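Local coordinates for adenosine deaminase 1 (PDB 3RYS), which probably catalyses the zinc-dependent hydrolytic deamination of adenine to hypoxanthine, a step of purine salvage and nitrogen catabolism, at residues D64-N69 and S279-Y284; H223-M228 and L244-L249; N251-A256 and A283-Y288; V275-D280 and D291-L296. All blocks are in the same frame, centred on the assembly; numbering follows the deposited sequence.

Contact 1. Residues D64-N69 and S279-Y284; sequences DLYYAN and SDDPAY. With ZN (zinc ion), chain C; ADE (adenine), chain D.
Tyr-284 reaches across to helix 59-69 with its whole ring, and in doing so joins the loop that follows strand 275-277 of a TIM barrel to a helix over the mouth of the active site. The loop brings the zinc ligand Asp-280 and the adenine-binding Asp-281, and the helix brings Tyr-66 of the adenine pocket. From CB of Tyr-284, with CG beside the backbone N (chi1 -72°), the ring is carried toward the helix. Its CD2 and CE2 side runs in plane against Leu-65, whose CD2 lies 3.7 Å from CE2 of Tyr-284. The opposite edge, at CE1, stands 4.4 Å from CD2 of Tyr-66. Farther out, CZ of Tyr-284 comes obliquely to 3.9 Å from CA of Tyr-66. At the tip, OH of Tyr-284 donates a weak hydrogen bond to OD1 of Asn-69 (2.8 Å), the amide and ring planes being 32° apart. Phe-62 and Tyr-54 also meet this ring. The Tyr-66 ring, its CG anti to the backbone N, extends into the adenine pocket: one face lies over C8 of adenine, and its OH is hydrogen-bonded to Asp-103. The carboxylate of Asp-281 stands at 76° to that ring, with OD1 3.5 Å from CE2 of Tyr-66. Beside it, Asp-280 is a zinc ligand together with His-19, His-21 and His-199. Its OD2 binds the metal at 2.3 Å, while OD2 of Asp-281 lies 2.8 Å from N7 of adenine.

Contact 2. Residues H223-M228 and L244-L249; sequences HGIRCM and LTVCPL. With ADE (adenine), chain D.
The backbone N of His-223 donates a hydrogen bond to the carbonyl O of Thr-245 (3.0 Å, 150° at the hydrogen), Thr-245 itself being the centre of an inverse gamma turn. This bond, beside a backbone bond of Thr-245 with Ile-221, joins the loop after strand 220-221 to strand 244-246, two neighbouring elements of the barrel. Beyond it the side chains divide into an apolar part and a part that lines the adenine site. On the apolar side, CD2 of Leu-244 rests 4.2 Å from SG of Cys-227, and CG2 of Ile-225 meets CG1 of Val-246. Gly-224, at positive phi, leaves room for the Leu-244 side chain: a CB there would press on its CG. On the other side the imidazole of His-223, its CG placed beside the backbone N (chi1 -70°), swings back past Cys-247, whose SG lies obliquely to the ring, 3.7 Å from CE1 of His-223. Both ring nitrogens have polar neighbours near the ring plane. A water lies 2.7 Å from ND1 of His-223 and accepts from the backbone N of Cys-247, whereas NE2 of His-223 comes within 3.0 Å of N6 of adenine. A leucine in its place would probably leave both the water and the adenine amino group without their imidazole partner. His-19 and His-199 also meet this ring. The chemistry implies a ring probably steadied by the water at ND1, with NE2 turned to the adenine amino group, consistent with its predicted importance for catalysis.

Contact 3. Residues N251-A256 and A283-Y288; sequences NVRLRA and AYFGGY
Tyr-284 opens the loop's side of this contact with its carbonyl, not its ring: the O atom lies over one face of the Arg-253 guanidinium, 3.2 Å from NH1 of Arg-253. The angle is too poor for a hydrogen bond, and NH1 instead donates to the carbonyl of Tyr-54. Next in sequence, Phe-285 puts its CA over that same guanidinium and its ring against the end of helix 248-253. CD1 of Phe-285 lies 3.8 Å from CB of Arg-253, and CE1 of Phe-285 is 3.7 Å from CD2 of Leu-254, the leucine chain crossing the ring at a slant. Phe-62 of helix 59-69 also meets the aromatic ring. Gly-286 follows at positive phi, where a side chain would point at NH2 of Arg-253. The Arg-253 chain is bent at both chi2 (-74°) and chi3 (-61°), and this folding brings its flat end back over the loop. Behind it the helix ends in a Schellman motif: Arg-255, with positive phi, sends its NH1 back to the carbonyl O of Val-252 (2.7 Å), which the backbone N of Arg-255 grips as well. A serine at Arg-253 would probably leave the Tyr-54 carbonyl without its donor and remove the flat group packed on the Tyr-284 carbonyl. The chemistry is thus split, with aliphatic and aromatic carbon meeting where Leu-254 also touches Leu-59, while the guanidinium bonds to the Tyr-54 carbonyl and its face packs on the backbone of Tyr-284 and Phe-285.

Contact 4. Residues V275-D280 and D291-L296; sequences VCVNSD and DNFEQL. With ZN (zinc ion), chain C; ADE (adenine), chain D.
Val-277 meets three residues of helix 289-300 within a beta-alpha unit of the TIM barrel, in which strand 275-277 packs on the helix that follows it. The strand and helix axes come within 10.1 Å and run at 108° to each other. The apolar contacts all spring from this valine. Its CG1, anti to the backbone N (chi1 177°), presses on CB of Asn-292 at 3.5 Å and lies over one face of the Phe-293 ring, toward the rim. The CB of Val-277 makes an off-centre CH-pi contact, 4.2 Å from the centroid of that ring. On its other branch, CG2 reaches CD1 of Leu-296 tip to tip (3.6 Å). Leu-310 of helix 304-317 also packs on Val-277.

Polar contacts gather at the amide of Asn-292. It is held by two backbone partners, ND2 by the carbonyl of Tyr-288 and OD1 by the N of Leu-249, so that it links helix 289-300 to the start of helix 248-253. Past the end of the strand the chain runs through Ser-279, whose OG is hydrogen-bonded to Glu-17, to the zinc ligand Asp-280. A water lies between the two segments, accepting from ND2 of Asn-292 at 3.0 Å and lying 3.1 Å from the O of Ser-279.

Overall arrangement
Contacts 1 to 3 lie at or near the C-terminal mouth of one TIM barrel, and contact 4 runs from there into its wall. Along the chain contact 2 closes before contacts 3 and 4 open, and it is nested inside the long loop closed by contact 1; contacts 3 and 4 cross. Contacts 1 and 3 lie nearest, centres about 9 Å apart, and share Ala-283 and Tyr-284; contacts 1 and 4, about 17 Å apart, share Ser-279 and Asp-280. Contacts 2 and 4 join through the neighbouring strands 244-246 and 275-277, and contacts 2 and 3 through helix 248-253. The loop after strand 275-277 thereby ties zinc and adenine ligands to both the barrel wall and the helix over the pocket.

Contact 1. Residues D64-N69 and S279-Y284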
# COMPACT_ATOMS: atom_id res chain seq x y z
N ASP A 64 14.39 -6.52 -4.33
CA ASP A 64 15.37 -6.57 -5.40
C ASP A 64 14.72 -6.54 -6.78
O ASP A 64 15.13 -5.78 -7.66
CB ASP A 64 16.28 -7.79 -5.26
CG ASP A 64 17.24 -7.67 -4.09
OD1 ASP A 64 17.51 -6.53 -3.66
OD2 ASP A 64 17.72 -8.71 -3.60
N LEU A 65 13.70 -7.37 -6.97
CA LEU A 65 12.97 -7.39 -8.23
C LEU A 65 12.16 -6.09 -8.38
O LEU A 65 12.23 -5.41 -9.41
CB LEU A 65 12.04 -8.61 -8.30
CG LEU A 65 11.31 -8.84 -9.63
CD1 LEU A 65 12.30 -9.17 -10.72
CD2 LEU A 65 10.27 -9.94 -9.48
N TYR A 66 11.42 -5.76 -7.34
CA TYR A 66 10.62 -4.54 -7.25
C TYR A 66 11.38 -3.30 -7.71
O TYR A 66 10.85 -2.49 -8.48
CB TYR A 66 10.16 -4.39 -5.80
CG TYR A 66 9.45 -3.11 -5.42
CD1 TYR A 66 10.12 -2.12 -4.71
CD2 TYR A 66 8.11 -2.91 -5.73
CE1 TYR A 66 9.47 -0.96 -4.33
CE2 TYR A 66 7.46 -1.76 -5.35
CZ TYR A 66 8.15 -0.78 -4.65
OH TYR A 66 7.51 0.38 -4.27
N TYR A 67 12.61 -3.15 -7.25
CA TYR A 67 13.46 -2.03 -7.65
C TYR A 67 14.01 -2.20 -9.06
O TYR A 67 14.09 -1.24 -9.83
CB TYR A 67 14.60 -1.83 -6.65
CG TYR A 67 14.13 -1.36 -5.30
CD1 TYR A 67 13.25 -0.29 -5.20
CD2 TYR A 67 14.54 -1.98 -4.14
CE1 TYR A 67 12.81 0.16 -3.97
CE2 TYR A 67 14.10 -1.55 -2.90
CZ TYR A 67 13.23 -0.48 -2.83
OH TYR A 67 12.78 -0.03 -1.61
N ALA A 68 14.40 -3.43 -9.40
CA ALA A 68 14.94 -3.71 -10.72
C ALA A 68 13.96 -3.31 -11.80
O ALA A 68 14.33 -2.71 -12.81
CB ALA A 68 15.29 -5.18 -10.84
N ASN A 69 12.69 -3.63 -11.58
CA ASN A 69 11.65 -3.39 -12.58
C ASN A 69 11.38 -1.91 -12.83
O ASN A 69 10.89 -1.54 -13.91
CB ASN A 69 10.37 -4.13 -12.21
CG ASN A 69 10.46 -5.62 -12.47
OD1 ASN A 69 9.57 -6.38 -12.10
ND2 ASN A 69 11.54 -6.04 -13.12
N SER A 279 -3.80 -4.87 -1.00
CA SER A 279 -3.06 -5.75 -1.91
C SER A 279 -1.57 -5.43 -1.94
O SER A 279 -0.76 -6.24 -2.41
CB SER A 279 -3.67 -5.74 -3.32
OG SER A 279 -3.55 -4.47 -3.94
N ASP A 280 -1.21 -4.25 -1.43
CA ASP A 280 0.19 -3.87 -1.22
C ASP A 280 0.98 -3.69 -2.52
O ASP A 280 1.19 -2.57 -2.97
CB ASP A 280 0.88 -4.88 -0.29
CG ASP A 280 2.24 -4.40 0.20
OD1 ASP A 280 3.04 -5.23 0.66
OD2 ASP A 280 2.50 -3.18 0.12
N ASP A 281 1.43 -4.80 -3.10
CA ASP A 281 2.13 -4.80 -4.38
C ASP A 281 1.46 -5.82 -5.31
O ASP A 281 1.94 -6.94 -5.49
CB ASP A 281 3.61 -5.14 -4.18
CG ASP A 281 4.31 -4.21 -3.18
OD1 ASP A 281 4.74 -3.12 -3.61
OD2 ASP A 281 4.45 -4.56 -1.98
N PRO A 282 0.33 -5.41 -5.93
CA PRO A 282 -0.62 -6.27 -6.65
C PRO A 282 -0.03 -7.09 -7.80
O PRO A 282 -0.47 -8.21 -8.03
CB PRO A 282 -1.64 -5.28 -7.21
CG PRO A 282 -1.47 -4.05 -6.42
CD PRO A 282 -0.04 -3.99 -6.02
N ALA A 283 0.93 -6.53 -8.53
CA ALA A 283 1.46 -7.21 -9.70
C ALA A 283 2.57 -8.20 -9.32
O ALA A 283 3.07 -8.93 -10.18
CB ALA A 283 1.97 -6.20 -10.73
N TYR A 284 2.92 -8.23 -8.04
CA TYR A 284 3.97 -9.12 -7.56
C TYR A 284 3.44 -10.28 -6.71
O TYR A 284 4.10 -11.32 -6.58
CB TYR A 284 5.02 -8.33 -6.77
CG TYR A 284 5.89 -7.46 -7.62
CD1 TYR A 284 5.45 -6.21 -8.05
CD2 TYR A 284 7.16 -7.87 -7.99
CE1 TYR A 284 6.25 -5.40 -8.84
CE2 TYR A 284 7.97 -7.07 -8.78
CZ TYR A 284 7.51 -5.83 -9.20
OH TYR A 284 8.31 -5.03 -9.98
ZN ZN C . 3.95 -2.37 1.69
N9 ADE D . 8.21 -1.67 -0.54
C8 ADE D . 7.14 -1.98 -1.33
N7 ADE D . 6.27 -2.79 -0.77
C5 ADE D . 6.81 -3.03 0.49
C6 ADE D . 6.38 -3.81 1.58
N6 ADE D . 5.24 -4.52 1.56
N1 ADE D . 7.15 -3.83 2.69
C2 ADE D . 8.28 -3.11 2.69
N3 ADE D . 8.80 -2.34 1.74
C4 ADE D . 8.01 -2.34 0.65

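Contact 2. Residues H223-M228 and L244-L249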
# COMPACT_ATOMS: atom_id res chain seq x y z
N HIS A 223 0.94 -3.02 7.57
CA HIS A 223 1.16 -4.42 7.95
C HIS A 223 0.80 -4.65 9.42
O HIS A 223 -0.35 -4.93 9.75
CB HIS A 223 2.60 -4.87 7.65
CG HIS A 223 2.89 -5.01 6.18
ND1 HIS A 223 2.24 -5.91 5.37
CD2 HIS A 223 3.78 -4.37 5.38
CE1 HIS A 223 2.69 -5.81 4.14
NE2 HIS A 223 3.63 -4.88 4.12
N GLY A 224 1.78 -4.53 10.31
CA GLY A 224 1.54 -4.61 11.74
C GLY A 224 1.23 -5.99 12.29
O GLY A 224 0.87 -6.12 13.46
N ILE A 225 1.37 -7.03 11.47
CA ILE A 225 0.99 -8.37 11.90
C ILE A 225 1.83 -8.93 13.05
O ILE A 225 1.38 -9.80 13.80
CB ILE A 225 0.99 -9.37 10.73
CG1 ILE A 225 2.39 -9.46 10.12
CG2 ILE A 225 -0.05 -8.98 9.69
CD1 ILE A 225 2.60 -10.71 9.29
N ARG A 226 3.06 -8.44 13.19
CA ARG A 226 3.93 -8.94 14.25
C ARG A 226 3.59 -8.36 15.62
O ARG A 226 4.21 -8.69 16.63
CB ARG A 226 5.41 -8.73 13.92
CG ARG A 226 5.93 -9.71 12.88
CD ARG A 226 7.44 -9.75 12.88
NE ARG A 226 7.97 -10.24 14.15
CZ ARG A 226 9.25 -10.14 14.52
NH1 ARG A 226 10.13 -9.58 13.71
NH2 ARG A 226 9.64 -10.61 15.70
N CYS A 227 2.57 -7.50 15.66
CA CYS A 227 2.10 -6.95 16.92
C CYS A 227 1.53 -8.07 17.79
O CYS A 227 1.49 -7.96 19.01
CB CYS A 227 1.01 -5.91 16.68
SG CYS A 227 -0.57 -6.62 16.17
N MET A 228 1.11 -9.15 17.15
CA MET A 228 0.51 -10.27 17.86
C MET A 228 1.48 -10.92 18.85
O MET A 228 1.07 -11.72 19.69
CB MET A 228 -0.01 -11.32 16.86
CG MET A 228 -1.17 -10.85 15.99
SD MET A 228 -2.74 -10.74 16.88
CE MET A 228 -2.64 -9.10 17.58
N LEU A 244 -4.75 -0.67 11.10
CA LEU A 244 -3.70 -1.58 10.65
C LEU A 244 -3.97 -2.03 9.21
O LEU A 244 -4.94 -2.73 8.93
CB LEU A 244 -3.60 -2.80 11.57
CG LEU A 244 -2.47 -2.81 12.61
CD1 LEU A 244 -2.47 -1.55 13.46
CD2 LEU A 244 -2.54 -4.05 13.49
N THR A 245 -3.10 -1.62 8.29
CA THR A 245 -3.29 -1.96 6.89
C THR A 245 -2.70 -3.33 6.53
O THR A 245 -1.59 -3.43 5.99
CB THR A 245 -2.80 -0.83 5.95
OG1 THR A 245 -1.38 -0.66 6.09
CG2 THR A 245 -3.49 0.48 6.29
N VAL A 246 -3.46 -4.38 6.84
CA VAL A 246 -3.02 -5.75 6.58
C VAL A 246 -3.02 -6.11 5.09
O VAL A 246 -3.90 -5.70 4.34
CB VAL A 246 -3.91 -6.78 7.32
CG1 VAL A 246 -3.35 -8.19 7.13
CG2 VAL A 246 -4.01 -6.42 8.80
N CYS A 247 -2.02 -6.88 4.68
CA CYS A 247 -1.89 -7.32 3.29
C CYS A 247 -1.69 -8.83 3.25
O CYS A 247 -0.56 -9.31 3.26
CB CYS A 247 -0.72 -6.61 2.60
SG CYS A 247 -0.67 -4.82 2.88
N PRO A 248 -2.81 -9.58 3.20
CA PRO A 248 -2.82 -11.05 3.31
C PRO A 248 -1.91 -11.78 2.32
O PRO A 248 -1.01 -12.51 2.74
CB PRO A 248 -4.29 -11.40 3.06
CG PRO A 248 -5.04 -10.16 3.48
CD PRO A 248 -4.16 -9.02 3.08
N LEU A 249 -2.14 -11.58 1.03
CA LEU A 249 -1.33 -12.24 0.00
C LEU A 249 0.13 -11.81 0.06
O LEU A 249 1.03 -12.62 -0.17
CB LEU A 249 -1.89 -11.95 -1.39
CG LEU A 249 -3.28 -12.53 -1.68
CD1 LEU A 249 -3.65 -12.29 -3.14
CD2 LEU A 249 -3.32 -14.01 -1.33
N9 ADE D . 8.21 -1.67 -0.54
C8 ADE D . 7.14 -1.98 -1.33
N7 ADE D . 6.27 -2.79 -0.77
C5 ADE D . 6.81 -3.03 0.49
C6 ADE D . 6.38 -3.81 1.58
N6 ADE D . 5.24 -4.52 1.56
N1 ADE D . 7.15 -3.83 2.69
C2 ADE D . 8.28 -3.11 2.69
N3 ADE D . 8.80 -2.34 1.74
C4 ADE D . 8.01 -2.34 0.65
O HOH W 1 0.21 -7.24 6.63

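Contact 3. Residues N251-A256 and A283-Y288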
# COMPACT_ATOMS: atom_id res chain seq x y z
N ASN A 251 1.91 -10.98 2.72
CA ASN A 251 2.55 -11.70 3.81
C ASN A 251 2.84 -13.16 3.47
O ASN A 251 3.87 -13.71 3.90
CB ASN A 251 1.69 -11.61 5.08
CG ASN A 251 1.47 -10.18 5.53
OD1 ASN A 251 2.25 -9.29 5.21
ND2 ASN A 251 0.40 -9.96 6.29
N VAL A 252 1.95 -13.78 2.71
CA VAL A 252 2.15 -15.16 2.31
C VAL A 252 3.29 -15.28 1.30
O VAL A 252 4.21 -16.08 1.48
CB VAL A 252 0.86 -15.79 1.72
CG1 VAL A 252 1.18 -17.11 1.04
CG2 VAL A 252 -0.18 -16.00 2.80
N ARG A 253 3.24 -14.46 0.26
CA ARG A 253 4.22 -14.55 -0.82
C ARG A 253 5.62 -14.10 -0.39
O ARG A 253 6.60 -14.42 -1.05
CB ARG A 253 3.74 -13.78 -2.04
CG ARG A 253 2.66 -14.50 -2.84
CD ARG A 253 3.24 -15.67 -3.63
NE ARG A 253 4.23 -15.22 -4.60
CZ ARG A 253 3.95 -14.77 -5.82
NH1 ARG A 253 4.93 -14.38 -6.62
NH2 ARG A 253 2.69 -14.71 -6.25
N LEU A 254 5.71 -13.36 0.71
CA LEU A 254 7.00 -12.92 1.24
C LEU A 254 7.45 -13.82 2.37
O LEU A 254 8.51 -13.60 2.97
CB LEU A 254 6.93 -11.47 1.72
CG LEU A 254 6.78 -10.39 0.65
CD1 LEU A 254 7.03 -9.02 1.26
CD2 LEU A 254 7.73 -10.64 -0.51
N ARG A 255 6.64 -14.84 2.66
CA ARG A 255 6.97 -15.86 3.65
C ARG A 255 6.92 -15.36 5.10
O ARG A 255 7.40 -16.03 6.01
CB ARG A 255 8.33 -16.51 3.35
CG ARG A 255 8.57 -16.82 1.88
CD ARG A 255 7.38 -17.51 1.22
NE ARG A 255 7.15 -18.87 1.71
CZ ARG A 255 6.04 -19.27 2.32
NH1 ARG A 255 5.04 -18.42 2.51
NH2 ARG A 255 5.92 -20.52 2.73
N ALA A 256 6.32 -14.19 5.32
CA ALA A 256 6.07 -13.72 6.68
C ALA A 256 5.04 -14.63 7.32
O ALA A 256 5.06 -14.85 8.53
CB ALA A 256 5.58 -12.29 6.67
N ALA A 283 0.93 -6.53 -8.53
CA ALA A 283 1.46 -7.21 -9.70
C ALA A 283 2.57 -8.20 -9.32
O ALA A 283 3.07 -8.93 -10.18
CB ALA A 283 1.97 -6.20 -10.73
N TYR A 284 2.92 -8.23 -8.04
CA TYR A 284 3.97 -9.12 -7.56
C TYR A 284 3.44 -10.28 -6.71
O TYR A 284 4.10 -11.32 -6.58
CB TYR A 284 5.02 -8.33 -6.77
CG TYR A 284 5.89 -7.46 -7.62
CD1 TYR A 284 5.45 -6.21 -8.05
CD2 TYR A 284 7.16 -7.87 -7.99
CE1 TYR A 284 6.25 -5.40 -8.84
CE2 TYR A 284 7.97 -7.07 -8.78
CZ TYR A 284 7.51 -5.83 -9.20
OH TYR A 284 8.31 -5.03 -9.98
N PHE A 285 2.27 -10.09 -6.11
CA PHE A 285 1.74 -11.07 -5.17
C PHE A 285 0.49 -11.76 -5.74
O PHE A 285 -0.24 -12.43 -5.01
CB PHE A 285 1.46 -10.42 -3.81
CG PHE A 285 2.65 -9.69 -3.24
CD1 PHE A 285 3.92 -10.23 -3.32
CD2 PHE A 285 2.48 -8.46 -2.62
CE1 PHE A 285 5.02 -9.56 -2.79
CE2 PHE A 285 3.57 -7.78 -2.09
CZ PHE A 285 4.84 -8.33 -2.17
N GLY A 286 0.27 -11.57 -7.04
CA GLY A 286 -0.76 -12.29 -7.77
C GLY A 286 -2.20 -11.95 -7.42
O GLY A 286 -3.04 -12.85 -7.34
N GLY A 287 -2.49 -10.67 -7.22
CA GLY A 287 -3.85 -10.28 -6.89
C GLY A 287 -4.02 -8.89 -6.32
O GLY A 287 -3.16 -8.36 -5.61
N TYR A 288 -5.17 -8.29 -6.64
CA TYR A 288 -5.52 -6.98 -6.14
C TYR A 288 -6.37 -7.12 -4.87
O TYR A 288 -6.50 -8.22 -4.34
CB TYR A 288 -6.23 -6.18 -7.23
CG TYR A 288 -5.30 -5.86 -8.39
CD1 TYR A 288 -4.95 -6.84 -9.32
CD2 TYR A 288 -4.75 -4.59 -8.54
CE1 TYR A 288 -4.09 -6.56 -10.36
CE2 TYR A 288 -3.89 -4.30 -9.58
CZ TYR A 288 -3.55 -5.29 -10.48
OH TYR A 288 -2.69 -4.98 -11.51

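Contact 4. Residues V275-D280 and D291-L296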
# COMPACT_ATOMS: atom_id res chain seq x y z
N VAL A 275 -8.37 -3.42 11.70
CA VAL A 275 -7.66 -3.88 10.51
C VAL A 275 -8.46 -3.73 9.22
O VAL A 275 -9.70 -3.72 9.24
CB VAL A 275 -7.26 -5.36 10.64
CG1 VAL A 275 -6.11 -5.52 11.63
CG2 VAL A 275 -8.46 -6.20 11.04
N CYS A 276 -7.75 -3.61 8.11
CA CYS A 276 -8.36 -3.61 6.79
C CYS A 276 -7.50 -4.39 5.81
O CYS A 276 -6.34 -4.69 6.09
CB CYS A 276 -8.60 -2.18 6.29
SG CYS A 276 -7.11 -1.20 6.02
N VAL A 277 -8.07 -4.72 4.66
CA VAL A 277 -7.44 -5.58 3.67
C VAL A 277 -6.86 -4.77 2.51
O VAL A 277 -7.55 -3.91 1.94
CB VAL A 277 -8.44 -6.62 3.12
CG1 VAL A 277 -7.81 -7.47 2.05
CG2 VAL A 277 -8.96 -7.48 4.26
N ASN A 278 -5.61 -5.05 2.16
CA ASN A 278 -4.90 -4.32 1.11
C ASN A 278 -4.08 -5.27 0.24
O ASN A 278 -3.70 -6.36 0.68
CB ASN A 278 -3.99 -3.26 1.73
CG ASN A 278 -4.73 -2.33 2.68
OD1 ASN A 278 -5.00 -2.68 3.83
ND2 ASN A 278 -5.05 -1.13 2.20
N SER A 279 -3.80 -4.87 -1.00
CA SER A 279 -3.06 -5.75 -1.91
C SER A 279 -1.57 -5.43 -1.94
O SER A 279 -0.76 -6.24 -2.41
CB SER A 279 -3.67 -5.74 -3.32
OG SER A 279 -3.55 -4.47 -3.94
N ASP A 280 -1.21 -4.25 -1.43
CA ASP A 280 0.19 -3.87 -1.22
C ASP A 280 0.98 -3.69 -2.52
O ASP A 280 1.19 -2.57 -2.97
CB ASP A 280 0.88 -4.88 -0.29
CG ASP A 280 2.24 -4.40 0.20
OD1 ASP A 280 3.04 -5.23 0.66
OD2 ASP A 280 2.50 -3.18 0.12
N ASP A 291 -8.97 -9.67 -4.98
CA ASP A 291 -8.35 -10.99 -4.95
C ASP A 291 -8.00 -11.38 -3.52
O ASP A 291 -8.14 -12.54 -3.14
CB ASP A 291 -7.10 -11.03 -5.83
CG ASP A 291 -7.43 -11.00 -7.31
OD1 ASP A 291 -8.28 -11.80 -7.76
OD2 ASP A 291 -6.83 -10.16 -8.02
N ASN A 292 -7.54 -10.41 -2.73
CA ASN A 292 -7.26 -10.66 -1.32
C ASN A 292 -8.54 -11.06 -0.60
O ASN A 292 -8.52 -11.99 0.21
CB ASN A 292 -6.62 -9.44 -0.65
CG ASN A 292 -5.13 -9.31 -0.94
OD1 ASN A 292 -4.29 -9.69 -0.13
ND2 ASN A 292 -4.80 -8.78 -2.12
N PHE A 293 -9.64 -10.39 -0.90
CA PHE A 293 -10.91 -10.74 -0.29
C PHE A 293 -11.35 -12.13 -0.70
O PHE A 293 -11.72 -12.95 0.14
CB PHE A 293 -11.99 -9.72 -0.66
CG PHE A 293 -12.02 -8.52 0.24
CD1 PHE A 293 -11.36 -7.35 -0.12
CD2 PHE A 293 -12.70 -8.56 1.44
CE1 PHE A 293 -11.39 -6.25 0.71
CE2 PHE A 293 -12.73 -7.45 2.27
CZ PHE A 293 -12.07 -6.30 1.90
N GLU A 294 -11.30 -12.39 -2.01
CA GLU A 294 -11.68 -13.70 -2.55
C GLU A 294 -10.99 -14.84 -1.81
O GLU A 294 -11.62 -15.84 -1.48
CB GLU A 294 -11.34 -13.77 -4.04
CG GLU A 294 -11.71 -15.10 -4.67
CD GLU A 294 -11.10 -15.28 -6.05
OE1 GLU A 294 -10.18 -14.49 -6.40
OE2 GLU A 294 -11.52 -16.20 -6.77
N GLN A 295 -9.70 -14.68 -1.56
CA GLN A 295 -8.93 -15.71 -0.88
C GLN A 295 -9.29 -15.82 0.60
O GLN A 295 -9.30 -16.92 1.16
CB GLN A 295 -7.43 -15.49 -1.07
CG GLN A 295 -6.96 -15.64 -2.52
CD GLN A 295 -7.27 -17.00 -3.11
OE1 GLN A 295 -8.43 -17.30 -3.43
NE2 GLN A 295 -6.25 -17.84 -3.26
N LEU A 296 -9.59 -14.69 1.23
CA LEU A 296 -10.01 -14.68 2.63
C LEU A 296 -11.30 -15.45 2.82
O LEU A 296 -11.47 -16.18 3.80
CB LEU A 296 -10.20 -13.24 3.13
CG LEU A 296 -8.92 -12.42 3.28
CD1 LEU A 296 -9.25 -11.01 3.73
CD2 LEU A 296 -7.95 -13.09 4.25
ZN ZN C . 3.95 -2.37 1.69
N9 ADE D . 8.21 -1.67 -0.54
C8 ADE D . 7.14 -1.98 -1.33
N7 ADE D . 6.27 -2.79 -0.77
C5 ADE D . 6.81 -3.03 0.49
C6 ADE D . 6.38 -3.81 1.58
N6 ADE D . 5.24 -4.52 1.56
N1 ADE D . 7.15 -3.83 2.69
C2 ADE D . 8.28 -3.11 2.69
N3 ADE D . 8.80 -2.34 1.74
C4 ADE D . 8.01 -2.34 0.65
O HOH W 2 -2.01 -8.94 -3.19